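Side-chain contact in lysosome-associated membrane glycoprotein 1 (Mus musculus, PDB 5GV0), which is a heavily glycosylated lysosomal membrane protein whose luminal domains probably help to line and protect the membrane and take part in assembly between LAMP molecules: residues L69-G74 against L133-F138. Numbering follows the deposited sequence.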
# COMPACT_ATOMS: atom_id res chain seq x y z
N LEU A 69 4.42 -7.66 -1.23
CA LEU A 69 3.79 -6.42 -1.68
C LEU A 69 4.61 -5.23 -1.25
O LEU A 69 4.87 -5.08 -0.05
CB LEU A 69 2.37 -6.30 -1.12
CG LEU A 69 1.69 -4.94 -1.35
CD1 LEU A 69 1.33 -4.76 -2.82
CD2 LEU A 69 0.45 -4.79 -0.47
N GLU A 70 5.00 -4.37 -2.19
CA GLU A 70 5.71 -3.15 -1.82
C GLU A 70 4.91 -1.93 -2.24
O GLU A 70 4.48 -1.81 -3.40
CB GLU A 70 7.11 -3.09 -2.41
CG GLU A 70 7.89 -1.85 -1.93
CD GLU A 70 9.32 -1.84 -2.42
OE1 GLU A 70 9.53 -1.61 -3.63
OE2 GLU A 70 10.24 -2.05 -1.60
N LEU A 71 4.72 -1.03 -1.29
CA LEU A 71 4.10 0.25 -1.55
C LEU A 71 5.19 1.29 -1.64
O LEU A 71 6.11 1.32 -0.81
CB LEU A 71 3.12 0.62 -0.43
CG LEU A 71 2.06 -0.42 -0.10
CD1 LEU A 71 1.17 0.11 1.01
CD2 LEU A 71 1.26 -0.77 -1.34
N GLN A 72 5.11 2.14 -2.65
CA GLN A 72 6.09 3.20 -2.82
C GLN A 72 5.39 4.54 -2.72
O GLN A 72 4.38 4.77 -3.38
CB GLN A 72 6.81 3.07 -4.17
CG GLN A 72 7.46 1.72 -4.36
CD GLN A 72 8.57 1.72 -5.39
OE1 GLN A 72 8.67 2.63 -6.21
NE2 GLN A 72 9.42 0.70 -5.34
N PHE A 73 5.91 5.40 -1.85
CA PHE A 73 5.35 6.73 -1.65
C PHE A 73 6.30 7.76 -2.23
O PHE A 73 7.52 7.63 -2.13
CB PHE A 73 5.11 7.00 -0.16
CG PHE A 73 4.05 6.12 0.44
CD1 PHE A 73 4.36 4.85 0.89
CD2 PHE A 73 2.75 6.57 0.53
CE1 PHE A 73 3.37 4.03 1.43
CE2 PHE A 73 1.76 5.75 1.06
CZ PHE A 73 2.07 4.49 1.51
N GLY A 74 5.72 8.79 -2.84
CA GLY A 74 6.50 9.87 -3.40
C GLY A 74 6.01 11.19 -2.86
O GLY A 74 4.98 11.27 -2.19
N LEU A 133 -5.40 -6.53 -11.41
CA LEU A 133 -5.08 -6.38 -9.99
C LEU A 133 -5.51 -5.03 -9.43
O LEU A 133 -5.14 -3.99 -9.97
CB LEU A 133 -3.57 -6.54 -9.76
CG LEU A 133 -3.07 -6.24 -8.35
CD1 LEU A 133 -3.53 -7.31 -7.36
CD2 LEU A 133 -1.55 -6.13 -8.35
N SER A 134 -6.27 -5.05 -8.35
CA SER A 134 -6.50 -3.82 -7.60
C SER A 134 -5.99 -3.99 -6.17
O SER A 134 -5.98 -5.10 -5.62
CB SER A 134 -7.98 -3.42 -7.60
OG SER A 134 -8.79 -4.40 -6.98
N LEU A 135 -5.52 -2.89 -5.61
CA LEU A 135 -5.18 -2.84 -4.20
C LEU A 135 -6.34 -2.18 -3.48
O LEU A 135 -6.60 -0.99 -3.66
CB LEU A 135 -3.89 -2.05 -3.97
CG LEU A 135 -3.51 -1.80 -2.51
CD1 LEU A 135 -3.17 -3.10 -1.78
CD2 LEU A 135 -2.36 -0.81 -2.42
N ASN A 136 -7.05 -2.96 -2.67
CA ASN A 136 -8.19 -2.46 -1.93
C ASN A 136 -7.73 -1.94 -0.58
O ASN A 136 -7.27 -2.69 0.28
CB ASN A 136 -9.25 -3.54 -1.80
CG ASN A 136 -9.78 -3.98 -3.15
OD1 ASN A 136 -9.59 -3.28 -4.15
ND2 ASN A 136 -10.47 -5.11 -3.19
N VAL A 137 -7.81 -0.62 -0.44
CA VAL A 137 -7.48 0.06 0.79
C VAL A 137 -8.77 0.20 1.56
O VAL A 137 -9.56 1.11 1.32
CB VAL A 137 -6.84 1.44 0.53
CG1 VAL A 137 -6.43 2.07 1.85
CG2 VAL A 137 -5.64 1.29 -0.38
N PHE A 138 -9.00 -0.75 2.45
CA PHE A 138 -10.28 -0.89 3.12
C PHE A 138 -10.45 0.23 4.13
O PHE A 138 -11.52 0.84 4.23
CB PHE A 138 -10.38 -2.27 3.78
CG PHE A 138 -11.71 -2.54 4.40
CD1 PHE A 138 -12.76 -3.00 3.62
CD2 PHE A 138 -11.91 -2.34 5.75
CE1 PHE A 138 -13.99 -3.25 4.19
CE2 PHE A 138 -13.14 -2.59 6.33
CZ PHE A 138 -14.18 -3.04 5.55
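Leu135 touches two leucines of the facing strand, Leu69 and Leu71, one with each methyl group, which illustrates how facing β-sheets can meet through branched side-chain tips. The CB and CG of Leu135 stand back: Leu135 CG lies 5.0 Å from CD2 of Leu71, while CB is farther still. The contact is made beyond the fork of the side chain, by the methyl groups. Leu135 CD1 reaches CD2 of Leu69 at 4.2 Å, and Leu135 CD2 meets CD2 of Leu71 at 3.8 Å. With CG anti to the backbone N (chi1 174°), the second methyl of Leu135 is carried outward to this closer meeting. Leu71 answers with CG beside its own N (chi1 -53°), and the two side chains slant across one another. Their backbones remain well separated, the CA atoms of Leu69 and Leu135 being 10.0 Å apart. On the other face of strand 67-76, Gln72 NE2 donates to Glu70 OE1, which also forms a salt bridge with Arg88 beside an attached glycan. The buried leucines thus join the two sheets near the middle of the domain: Leu69 and Leu71 also pack on Val87 of neighbouring strand 81-92, and Leu71 touches Met21 of strand 14-30, which pairs with strand 133-138.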